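Local coordinates for protein Old Yellow Enzyme (Pichia, PDB 6AGZ) that binds flavin mononucleotide in a TIM barrel and, as an old yellow enzyme, probably catalyses the asymmetric reduction of enone compounds, at residues Pro33-Arg38 with Thr66-Gly71; Gly76-Gly81 with Gln110-Gly115. All coordinates share one frame; numbering follows the deposited sequence.

Contact 1: residues Pro33-Arg38 with Thr66-Gly71; sequences PTTRFR and TEATFG. With FMN (flavin mononucleotide), chain C.
T35 and A68 meet beside the flavin of a TIM barrel, OG1 of T35 4.1 Å from CB of A68, just past the C-terminal end of the first strand and near that of the second. Followed outward from CB, the T35 side chain meets the flavin, a water and the F37 ring. T35 CB lies 3.6 Å from FMN N5. T35 OG1 stands beside its own backbone N (chi1 -68°), which sets it to donate a short bond of 2.6 Å to FMN O4. T35 OG1 also accepts from a water at 2.8 Å that donates to A68 O, linking hydroxyl to carbonyl where no direct hydrogen bond joins the two segments. The other branch, CG2, rests over the rim of one face of the F37 ring. A threonine thus gives the flavin a hydroxyl and the phenyl ring a methyl. A68 suits its place by being small: A68 CB comes 3.2 Å from FMN O4, the oxygen to which T35 donates. P33, a compact ring, sets CB against T66 O at 3.1 Å, while its own O accepts from the ribityl O2' of FMN. E67 packs CB against T34 O and sends its carboxylate away from the flavin, where Y53 OH bonds OE2 and N39 ND2 bonds OE1. E67 O is gripped twice: T66 OG1 and T69 OG1 reach it from opposite faces of its plane, at 3.0 and 2.9 Å.

Contact 2: residues Gly76-Gly81 with Gln110-Gly115; sequences GLYQNG and QLWNLG. With FMN (flavin mononucleotide), chain C.
L114 presses its methyl CD1 onto the ring of Y78, at the mouth of the TIM barrel where the loop after the second strand meets the end of the third. This is the tight part. CD1 of L114 sits 3.6 Å from the centroid of the Y78 ring and 8° off its normal, a CH-pi contact over the centre of the face, and lies 3.4 Å from L77 N. The other methyl, CD2, rests over the face of the W112 ring, so one branched leucine serves two aromatic groups. Y78 and W112 form an offset edge-to-face pair with planes at 65°, CE2 of Y78 lying 3.5 Å from CH2 of W112. Y78 reaches both because CG stands anti to its carbonyl carbon (chi1 -67°); its OH bonds A117 O. With an alanine here, L114 CD1 and the W112 ring would probably lose their partner, and A117 O this donor. G76, preceding a cis peptide bond, has no room for a side chain, since a CB would run into L77 CD2. The solvent side is Q79, carried away from the strand by a type II turn from Y78 to G81. A water lies between the buried residues G76 and G115, accepting from G115 N and perhaps donating to G76 O. Two residues before W112, the Q110 amide offers a donor and an acceptor to the flavin: NE2 donates to FMN O2 at 2.9 Å, nearly straight, and OE1 accepts from FMN N3 at 2.9 Å.

From the N terminus, strand 29-31 runs into the loop 33-38, the chain passes through helix 47-57, and strand 63-70 brings 66-71 back: contact 1 closes this first excursion. Only then does contact 2 open, with 76-81 in the loop after that strand; helix 87-102 follows, and strand 106-112 returns to close the second. The two are therefore in series, neither nested nor crossed, each spanning one beta-alpha-beta unit of the barrel. They join directly, because strands 63-70 and 106-112 are neighbours: T69 N and O probably hydrogen-bond to Q110 O and W112 N. Together they meet one flavin with the loop after strand 29-31 and the C-terminal ends of strands 63-70 and 106-112.

Contact 1: residues Pro33-Arg38 with Thr66-Gly71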
ATOM      1  N   PRO A  33     -12.759 -18.745 -10.833  1.00 15.09           N
ATOM      2  CA  PRO A  33     -14.221 -18.849 -10.764  1.00 15.07           C
ATOM      3  C   PRO A  33     -14.870 -18.111 -11.925  1.00 15.57           C
ATOM      4  O   PRO A  33     -14.571 -16.945 -12.184  1.00 14.48           O
ATOM      5  CB  PRO A  33     -14.561 -18.201  -9.416  1.00 13.27           C
ATOM      6  CG  PRO A  33     -13.372 -17.357  -9.079  1.00 12.85           C
ATOM      7  CD  PRO A  33     -12.199 -18.096  -9.635  1.00 13.95           C
ATOM      8  N   THR A  34     -15.754 -18.809 -12.637  1.00 14.84           N
ATOM      9  CA  THR A  34     -16.395 -18.260 -13.828  1.00 13.90           C
ATOM     10  C   THR A  34     -17.877 -18.606 -13.789  1.00 13.17           C
ATOM     11  O   THR A  34     -18.253 -19.765 -13.988  1.00 12.62           O
ATOM     12  CB  THR A  34     -15.741 -18.791 -15.103  1.00 13.43           C
ATOM     13  OG1 THR A  34     -14.324 -18.587 -15.033  1.00 12.64           O
ATOM     14  CG2 THR A  34     -16.289 -18.065 -16.321  1.00 14.00           C
ATOM     15  N   THR A  35     -18.710 -17.600 -13.542  1.00 14.41           N
ATOM     16  CA  THR A  35     -20.151 -17.797 -13.465  1.00 14.80           C
ATOM     17  C   THR A  35     -20.724 -18.073 -14.850  1.00 14.22           C
ATOM     18  O   THR A  35     -20.437 -17.346 -15.807  1.00 13.91           O
ATOM     19  CB  THR A  35     -20.812 -16.563 -12.852  1.00 15.68           C
ATOM     20  OG1 THR A  35     -20.432 -16.448 -11.473  1.00 14.73           O
ATOM     21  CG2 THR A  35     -22.325 -16.652 -12.959  1.00 18.24           C
ATOM     22  N   ARG A  36     -21.542 -19.123 -14.956  1.00 14.10           N
ATOM     23  CA  ARG A  36     -22.130 -19.520 -16.231  1.00 14.01           C
ATOM     24  C   ARG A  36     -23.638 -19.731 -16.194  1.00 14.28           C
ATOM     25  O   ARG A  36     -24.258 -19.745 -17.264  1.00 15.57           O
ATOM     26  CB  ARG A  36     -21.471 -20.808 -16.750  1.00 13.36           C
ATOM     27  CG  ARG A  36     -19.958 -20.729 -16.893  1.00 14.75           C
ATOM     28  CD  ARG A  36     -19.538 -19.621 -17.846  1.00 15.49           C
ATOM     29  NE  ARG A  36     -20.168 -19.753 -19.156  1.00 15.63           N
ATOM     30  CZ  ARG A  36     -19.728 -20.557 -20.119  1.00 15.05           C
ATOM     31  NH1 ARG A  36     -18.654 -21.308 -19.920  1.00 14.72           N
ATOM     32  NH2 ARG A  36     -20.364 -20.611 -21.282  1.00 13.94           N
ATOM     33  N   PHE A  37     -24.245 -19.906 -15.016  1.00 14.14           N
ATOM     34  CA  PHE A  37     -25.697 -20.046 -14.872  1.00 16.18           C
ATOM     35  C   PHE A  37     -26.223 -21.278 -15.611  1.00 16.42           C
ATOM     36  O   PHE A  37     -27.204 -21.213 -16.356  1.00 15.47           O
ATOM     37  CB  PHE A  37     -26.424 -18.783 -15.338  1.00 17.09           C
ATOM     38  CG  PHE A  37     -26.128 -17.571 -14.504  1.00 17.96           C
ATOM     39  CD1 PHE A  37     -26.107 -17.653 -13.121  1.00 16.85           C
ATOM     40  CD2 PHE A  37     -25.867 -16.351 -15.103  1.00 18.07           C
ATOM     41  CE1 PHE A  37     -25.836 -16.538 -12.352  1.00 16.62           C
ATOM     42  CE2 PHE A  37     -25.593 -15.231 -14.340  1.00 16.21           C
ATOM     43  CZ  PHE A  37     -25.579 -15.324 -12.962  1.00 15.73           C
ATOM     44  N   ARG A  38     -25.563 -22.416 -15.395  1.00 14.69           N
ATOM     45  CA  ARG A  38     -26.012 -23.690 -15.944  1.00 15.79           C
ATOM     46  C   ARG A  38     -26.528 -24.632 -14.862  1.00 15.64           C
ATOM     47  O   ARG A  38     -26.579 -25.849 -15.074  1.00 15.57           O
ATOM     48  CB  ARG A  38     -24.894 -24.356 -16.747  1.00 14.85           C
ATOM     49  CG  ARG A  38     -24.974 -24.110 -18.250  1.00 15.24           C
ATOM     50  CD  ARG A  38     -24.665 -22.663 -18.606  1.00 15.48           C
ATOM     51  NE  ARG A  38     -24.558 -22.466 -20.050  1.00 15.23           N
ATOM     52  CZ  ARG A  38     -24.064 -21.371 -20.621  1.00 15.98           C
ATOM     53  NH1 ARG A  38     -23.624 -20.370 -19.871  1.00 14.76           N
ATOM     54  NH2 ARG A  38     -24.006 -21.277 -21.943  1.00 16.84           N
ATOM     55  N   THR A  66     -14.522 -23.354  -8.829  1.00 15.67           N
ATOM     56  CA  THR A  66     -15.900 -23.368  -9.286  1.00 15.08           C
ATOM     57  C   THR A  66     -16.412 -21.953  -9.512  1.00 15.75           C
ATOM     58  O   THR A  66     -15.893 -20.974  -8.969  1.00 15.39           O
ATOM     59  CB  THR A  66     -16.809 -24.062  -8.273  1.00 16.37           C
ATOM     60  OG1 THR A  66     -16.987 -23.214  -7.131  1.00 16.41           O
ATOM     61  CG2 THR A  66     -16.206 -25.374  -7.831  1.00 18.07           C
ATOM     62  N   GLU A  67     -17.451 -21.863 -10.337  1.00 15.08           N
ATOM     63  CA  GLU A  67     -18.272 -20.665 -10.403  1.00 14.26           C
ATOM     64  C   GLU A  67     -18.674 -20.231  -9.000  1.00 12.91           C
ATOM     65  O   GLU A  67     -18.856 -21.057  -8.100  1.00 11.88           O
ATOM     66  CB  GLU A  67     -19.516 -20.950 -11.241  1.00 15.83           C
ATOM     67  CG  GLU A  67     -20.253 -22.190 -10.757  1.00 16.06           C
ATOM     68  CD  GLU A  67     -21.056 -22.869 -11.843  1.00 18.07           C
ATOM     69  OE1 GLU A  67     -22.229 -22.489 -12.040  1.00 18.40           O
ATOM     70  OE2 GLU A  67     -20.511 -23.782 -12.499  1.00 18.84           O
ATOM     71  N   ALA A  68     -18.794 -18.920  -8.810  1.00 13.63           N
ATOM     72  CA  ALA A  68     -19.180 -18.384  -7.512  1.00 12.97           C
ATOM     73  C   ALA A  68     -20.504 -18.988  -7.059  1.00 13.37           C
ATOM     74  O   ALA A  68     -21.510 -18.920  -7.771  1.00 12.53           O
ATOM     75  CB  ALA A  68     -19.277 -16.864  -7.586  1.00 10.84           C
ATOM     76  N   THR A  69     -20.496 -19.582  -5.868  1.00 12.59           N
ATOM     77  CA  THR A  69     -21.590 -20.416  -5.390  1.00 13.71           C
ATOM     78  C   THR A  69     -22.200 -19.803  -4.138  1.00 14.73           C
ATOM     79  O   THR A  69     -21.479 -19.469  -3.191  1.00 15.06           O
ATOM     80  CB  THR A  69     -21.093 -21.837  -5.097  1.00 15.21           C
ATOM     81  OG1 THR A  69     -20.661 -22.455  -6.317  1.00 13.92           O
ATOM     82  CG2 THR A  69     -22.189 -22.676  -4.470  1.00 16.00           C
ATOM     83  N   PHE A  70     -23.524 -19.658  -4.138  1.00 13.90           N
ATOM     84  CA  PHE A  70     -24.225 -19.121  -2.979  1.00 13.41           C
ATOM     85  C   PHE A  70     -24.067 -20.051  -1.782  1.00 14.07           C
ATOM     86  O   PHE A  70     -24.276 -21.263  -1.889  1.00 14.29           O
ATOM     87  CB  PHE A  70     -25.710 -18.931  -3.299  1.00 14.24           C
ATOM     88  CG  PHE A  70     -25.972 -18.062  -4.497  1.00 13.73           C
ATOM     89  CD1 PHE A  70     -25.241 -16.905  -4.707  1.00 13.24           C
ATOM     90  CD2 PHE A  70     -26.954 -18.404  -5.415  1.00 13.28           C
ATOM     91  CE1 PHE A  70     -25.483 -16.105  -5.810  1.00 12.19           C
ATOM     92  CE2 PHE A  70     -27.199 -17.611  -6.520  1.00 12.08           C
ATOM     93  CZ  PHE A  70     -26.464 -16.460  -6.719  1.00 11.76           C
ATOM     94  N   GLY A  71     -23.696 -19.477  -0.635  1.00 14.09           N
ATOM     95  CA  GLY A  71     -23.599 -20.268   0.579  1.00 14.98           C
ATOM     96  C   GLY A  71     -24.941 -20.584   1.199  1.00 15.90           C
ATOM     97  O   GLY A  71     -25.083 -21.597   1.893  1.00 16.70           O
TER
HETATM   98  N1  FMN C 501     -14.689 -13.890 -10.910  1.00 14.92           N
HETATM   99  C2  FMN C 501     -15.080 -14.289  -9.646  1.00 15.35           C
HETATM  100  O2  FMN C 501     -14.364 -14.047  -8.675  1.00 14.37           O
HETATM  101  N3  FMN C 501     -16.274 -14.957  -9.466  1.00 15.65           N
HETATM  102  C4  FMN C 501     -17.079 -15.229 -10.552  1.00 17.33           C
HETATM  103  O4  FMN C 501     -18.145 -15.824 -10.401  1.00 20.38           O
HETATM  104  C4A FMN C 501     -16.686 -14.829 -11.823  1.00 16.41           C
HETATM  105  N5  FMN C 501     -17.493 -15.102 -12.903  1.00 17.72           N
HETATM  106  C5A FMN C 501     -17.109 -14.711 -14.168  1.00 18.81           C
HETATM  107  C6  FMN C 501     -17.929 -14.991 -15.253  1.00 20.06           C
HETATM  108  C7  FMN C 501     -17.551 -14.600 -16.531  1.00 21.96           C
HETATM  109  C7M FMN C 501     -18.436 -14.905 -17.701  1.00 22.69           C
HETATM  110  C8  FMN C 501     -16.352 -13.927 -16.724  1.00 21.07           C
HETATM  111  C8M FMN C 501     -15.942 -13.504 -18.104  1.00 22.50           C
HETATM  112  C9  FMN C 501     -15.534 -13.646 -15.638  1.00 19.48           C
HETATM  113  C9A FMN C 501     -15.908 -14.038 -14.356  1.00 17.80           C
HETATM  114  N10 FMN C 501     -15.097 -13.760 -13.270  1.00 16.58           N
HETATM  115  C10 FMN C 501     -15.487 -14.155 -12.004  1.00 15.61           C
HETATM  116  C1' FMN C 501     -13.791 -13.043 -13.467  1.00 16.76           C
HETATM  117  C2' FMN C 501     -12.740 -14.091 -13.841  1.00 17.21           C
HETATM  118  O2' FMN C 501     -12.597 -15.005 -12.776  1.00 17.43           O
HETATM  119  C3' FMN C 501     -11.381 -13.487 -14.194  1.00 17.00           C
HETATM  120  O3' FMN C 501     -10.836 -12.834 -13.070  1.00 16.74           O
HETATM  121  C4' FMN C 501     -11.501 -12.512 -15.362  1.00 17.18           C
HETATM  122  O4' FMN C 501     -12.264 -13.099 -16.392  1.00 15.28           O
HETATM  123  C5' FMN C 501     -10.137 -12.132 -15.923  1.00 17.70           C
HETATM  124  O5' FMN C 501      -9.429 -13.299 -16.276  1.00 19.55           O
HETATM  125  P   FMN C 501      -9.187 -13.659 -17.827  1.00 18.30           P
HETATM  126  O1P FMN C 501      -8.571 -12.467 -18.519  1.00 21.30           O
HETATM  127  O2P FMN C 501      -8.255 -14.841 -17.939  1.00 19.09           O
HETATM  128  O3P FMN C 501     -10.512 -14.000 -18.465  1.00 16.81           O
HETATM  129  O   HOH W   1     -21.913 -18.463 -10.273  1.00 17.10           O
HETATM  130  O   HOH W   2     -22.873 -20.097 -12.370  1.00 15.89           O
HETATM  131  O   HOH W   3     -23.200 -23.293 -14.107  1.00 13.83           O

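Contact 2: residues Gly76-Gly81 with Gln110-Gly115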
ATOM      1  N   GLY A  76     -27.862 -15.157  -2.141  1.00 16.44           N
ATOM      2  CA  GLY A  76     -28.170 -14.886  -3.534  1.00 15.94           C
ATOM      3  C   GLY A  76     -29.000 -13.633  -3.738  1.00 17.56           C
ATOM      4  O   GLY A  76     -28.941 -12.710  -2.924  1.00 18.12           O
ATOM      5  N   LEU A  77     -29.775 -13.588  -4.821  1.00 16.44           N
ATOM      6  CA  LEU A  77     -29.871 -14.693  -5.772  1.00 16.51           C
ATOM      7  C   LEU A  77     -29.816 -14.222  -7.223  1.00 16.08           C
ATOM      8  O   LEU A  77     -30.214 -13.102  -7.543  1.00 15.67           O
ATOM      9  CB  LEU A  77     -31.173 -15.475  -5.557  1.00 18.41           C
ATOM     10  CG  LEU A  77     -31.378 -16.316  -4.296  1.00 19.74           C
ATOM     11  CD1 LEU A  77     -32.847 -16.669  -4.141  1.00 19.77           C
ATOM     12  CD2 LEU A  77     -30.531 -17.575  -4.358  1.00 19.50           C
ATOM     13  N   TYR A  78     -29.313 -15.093  -8.094  1.00 16.11           N
ATOM     14  CA  TYR A  78     -29.474 -14.977  -9.534  1.00 16.42           C
ATOM     15  C   TYR A  78     -30.115 -16.259 -10.044  1.00 17.05           C
ATOM     16  O   TYR A  78     -29.871 -17.343  -9.506  1.00 18.38           O
ATOM     17  CB  TYR A  78     -28.134 -14.746 -10.251  1.00 16.38           C
ATOM     18  CG  TYR A  78     -27.484 -13.411  -9.966  1.00 14.40           C
ATOM     19  CD1 TYR A  78     -28.241 -12.250  -9.868  1.00 14.40           C
ATOM     20  CD2 TYR A  78     -26.108 -13.313  -9.798  1.00 12.40           C
ATOM     21  CE1 TYR A  78     -27.644 -11.029  -9.608  1.00 14.73           C
ATOM     22  CE2 TYR A  78     -25.504 -12.098  -9.539  1.00 13.45           C
ATOM     23  CZ  TYR A  78     -26.276 -10.959  -9.445  1.00 14.36           C
ATOM     24  OH  TYR A  78     -25.677  -9.749  -9.186  1.00 14.69           O
ATOM     25  N   GLN A  79     -30.948 -16.136 -11.074  1.00 17.19           N
ATOM     26  CA  GLN A  79     -31.632 -17.312 -11.594  1.00 18.54           C
ATOM     27  C   GLN A  79     -30.621 -18.307 -12.154  1.00 16.83           C
ATOM     28  O   GLN A  79     -29.693 -17.931 -12.879  1.00 15.89           O
ATOM     29  CB  GLN A  79     -32.658 -16.917 -12.660  1.00 22.12           C
ATOM     30  CG  GLN A  79     -32.104 -16.143 -13.841  1.00 24.07           C
ATOM     31  CD  GLN A  79     -33.196 -15.669 -14.781  1.00 27.67           C
ATOM     32  OE1 GLN A  79     -34.071 -16.441 -15.174  1.00 29.13           O
ATOM     33  NE2 GLN A  79     -33.153 -14.391 -15.143  1.00 28.47           N
ATOM     34  N   ASN A  80     -30.787 -19.575 -11.773  1.00 16.45           N
ATOM     35  CA  ASN A  80     -29.936 -20.677 -12.223  1.00 16.35           C
ATOM     36  C   ASN A  80     -28.495 -20.526 -11.742  1.00 15.04           C
ATOM     37  O   ASN A  80     -27.563 -21.040 -12.367  1.00 13.78           O
ATOM     38  CB  ASN A  80     -29.988 -20.832 -13.746  1.00 16.42           C
ATOM     39  CG  ASN A  80     -31.392 -21.089 -14.252  1.00 17.97           C
ATOM     40  OD1 ASN A  80     -32.185 -20.161 -14.414  1.00 20.99           O
ATOM     41  ND2 ASN A  80     -31.712 -22.355 -14.497  1.00 15.91           N
ATOM     42  N   GLY A  81     -28.299 -19.829 -10.628  1.00 15.04           N
ATOM     43  CA  GLY A  81     -27.009 -19.791  -9.976  1.00 14.96           C
ATOM     44  C   GLY A  81     -26.763 -21.042  -9.162  1.00 16.09           C
ATOM     45  O   GLY A  81     -27.639 -21.903  -8.992  1.00 18.77           O
ATOM     46  N   GLN A 110     -15.549 -21.370  -4.782  1.00 15.50           N
ATOM     47  CA  GLN A 110     -15.682 -19.982  -4.367  1.00 16.29           C
ATOM     48  C   GLN A 110     -17.088 -19.755  -3.827  1.00 16.12           C
ATOM     49  O   GLN A 110     -18.073 -20.151  -4.458  1.00 15.02           O
ATOM     50  CB  GLN A 110     -15.399 -19.029  -5.528  1.00 15.27           C
ATOM     51  CG  GLN A 110     -15.296 -17.573  -5.099  1.00 15.06           C
ATOM     52  CD  GLN A 110     -15.339 -16.609  -6.268  1.00 16.11           C
ATOM     53  OE1 GLN A 110     -16.208 -16.705  -7.132  1.00 14.15           O
ATOM     54  NE2 GLN A 110     -14.399 -15.671  -6.299  1.00 16.38           N
ATOM     55  N   LEU A 111     -17.177 -19.126  -2.658  1.00 15.88           N
ATOM     56  CA  LEU A 111     -18.455 -18.843  -2.017  1.00 14.85           C
ATOM     57  C   LEU A 111     -18.900 -17.425  -2.351  1.00 15.58           C
ATOM     58  O   LEU A 111     -18.134 -16.472  -2.177  1.00 14.13           O
ATOM     59  CB  LEU A 111     -18.362 -19.022  -0.502  1.00 15.50           C
ATOM     60  CG  LEU A 111     -18.175 -20.453   0.003  1.00 13.29           C
ATOM     61  CD1 LEU A 111     -18.241 -20.491   1.525  1.00 13.94           C
ATOM     62  CD2 LEU A 111     -19.206 -21.389  -0.612  1.00 11.01           C
ATOM     63  N   TRP A 112     -20.140 -17.292  -2.810  1.00 16.87           N
ATOM     64  CA  TRP A 112     -20.679 -16.030  -3.296  1.00 16.27           C
ATOM     65  C   TRP A 112     -21.666 -15.452  -2.291  1.00 16.21           C
ATOM     66  O   TRP A 112     -22.403 -16.192  -1.632  1.00 16.17           O
ATOM     67  CB  TRP A 112     -21.378 -16.228  -4.644  1.00 15.16           C
ATOM     68  CG  TRP A 112     -21.264 -15.068  -5.590  1.00 14.09           C
ATOM     69  CD1 TRP A 112     -20.580 -13.904  -5.392  1.00 12.53           C
ATOM     70  CD2 TRP A 112     -21.849 -14.973  -6.894  1.00 14.03           C
ATOM     71  NE1 TRP A 112     -20.704 -13.090  -6.494  1.00 12.62           N
ATOM     72  CE2 TRP A 112     -21.475 -13.725  -7.431  1.00 13.58           C
ATOM     73  CE3 TRP A 112     -22.643 -15.828  -7.664  1.00 14.24           C
ATOM     74  CZ2 TRP A 112     -21.880 -13.308  -8.696  1.00 14.27           C
ATOM     75  CZ3 TRP A 112     -23.042 -15.412  -8.919  1.00 15.52           C
ATOM     76  CH2 TRP A 112     -22.660 -14.164  -9.422  1.00 15.59           C
ATOM     77  N   ASN A 113     -21.674 -14.126  -2.180  1.00 15.51           N
ATOM     78  CA  ASN A 113     -22.695 -13.413  -1.419  1.00 14.85           C
ATOM     79  C   ASN A 113     -22.945 -12.095  -2.132  1.00 13.75           C
ATOM     80  O   ASN A 113     -22.038 -11.263  -2.229  1.00 14.14           O
ATOM     81  CB  ASN A 113     -22.265 -13.181   0.031  1.00 15.98           C
ATOM     82  CG  ASN A 113     -23.424 -12.776   0.925  1.00 17.68           C
ATOM     83  OD1 ASN A 113     -24.381 -12.143   0.477  1.00 18.44           O
ATOM     84  ND2 ASN A 113     -23.347 -13.148   2.197  1.00 17.81           N
ATOM     85  N   LEU A 114     -24.170 -11.907  -2.625  1.00 13.73           N
ATOM     86  CA  LEU A 114     -24.435 -10.829  -3.571  1.00 13.36           C
ATOM     87  C   LEU A 114     -24.585  -9.476  -2.886  1.00 14.87           C
ATOM     88  O   LEU A 114     -24.035  -8.476  -3.363  1.00 13.27           O
ATOM     89  CB  LEU A 114     -25.686 -11.154  -4.387  1.00 13.81           C
ATOM     90  CG  LEU A 114     -25.575 -12.398  -5.270  1.00 14.53           C
ATOM     91  CD1 LEU A 114     -26.792 -12.544  -6.167  1.00 14.75           C
ATOM     92  CD2 LEU A 114     -24.303 -12.344  -6.098  1.00 12.07           C
ATOM     93  N   GLY A 115     -25.322  -9.416  -1.781  1.00 15.14           N
ATOM     94  CA  GLY A 115     -25.578  -8.124  -1.169  1.00 14.21           C
ATOM     95  C   GLY A 115     -26.489  -7.282  -2.044  1.00 14.11           C
ATOM     96  O   GLY A 115     -27.483  -7.765  -2.596  1.00 14.97           O
TER
HETATM   97  N1  FMN C 501     -14.689 -13.890 -10.910  1.00 14.92           N
HETATM   98  C2  FMN C 501     -15.080 -14.289  -9.646  1.00 15.35           C
HETATM   99  O2  FMN C 501     -14.364 -14.047  -8.675  1.00 14.37           O
HETATM  100  N3  FMN C 501     -16.274 -14.957  -9.466  1.00 15.65           N
HETATM  101  C4  FMN C 501     -17.079 -15.229 -10.552  1.00 17.33           C
HETATM  102  O4  FMN C 501     -18.145 -15.824 -10.401  1.00 20.38           O
HETATM  103  C4A FMN C 501     -16.686 -14.829 -11.823  1.00 16.41           C
HETATM  104  N5  FMN C 501     -17.493 -15.102 -12.903  1.00 17.72           N
HETATM  105  C5A FMN C 501     -17.109 -14.711 -14.168  1.00 18.81           C
HETATM  106  C6  FMN C 501     -17.929 -14.991 -15.253  1.00 20.06           C
HETATM  107  C7  FMN C 501     -17.551 -14.600 -16.531  1.00 21.96           C
HETATM  108  C7M FMN C 501     -18.436 -14.905 -17.701  1.00 22.69           C
HETATM  109  C8  FMN C 501     -16.352 -13.927 -16.724  1.00 21.07           C
HETATM  110  C8M FMN C 501     -15.942 -13.504 -18.104  1.00 22.50           C
HETATM  111  C9  FMN C 501     -15.534 -13.646 -15.638  1.00 19.48           C
HETATM  112  C9A FMN C 501     -15.908 -14.038 -14.356  1.00 17.80           C
HETATM  113  N10 FMN C 501     -15.097 -13.760 -13.270  1.00 16.58           N
HETATM  114  C10 FMN C 501     -15.487 -14.155 -12.004  1.00 15.61           C
HETATM  115  C1' FMN C 501     -13.791 -13.043 -13.467  1.00 16.76           C
HETATM  116  C2' FMN C 501     -12.740 -14.091 -13.841  1.00 17.21           C
HETATM  117  O2' FMN C 501     -12.597 -15.005 -12.776  1.00 17.43           O
HETATM  118  C3' FMN C 501     -11.381 -13.487 -14.194  1.00 17.00           C
HETATM  119  O3' FMN C 501     -10.836 -12.834 -13.070  1.00 16.74           O
HETATM  120  C4' FMN C 501     -11.501 -12.512 -15.362  1.00 17.18           C
HETATM  121  O4' FMN C 501     -12.264 -13.099 -16.392  1.00 15.28           O
HETATM  122  C5' FMN C 501     -10.137 -12.132 -15.923  1.00 17.70           C
HETATM  123  O5' FMN C 501      -9.429 -13.299 -16.276  1.00 19.55           O
HETATM  124  P   FMN C 501      -9.187 -13.659 -17.827  1.00 18.30           P
HETATM  125  O1P FMN C 501      -8.571 -12.467 -18.519  1.00 21.30           O
HETATM  126  O2P FMN C 501      -8.255 -14.841 -17.939  1.00 19.09           O
HETATM  127  O3P FMN C 501     -10.512 -14.000 -18.465  1.00 16.81           O
HETATM  128  O   HOH W   4     -27.450 -11.472  -0.996  1.00 13.00           O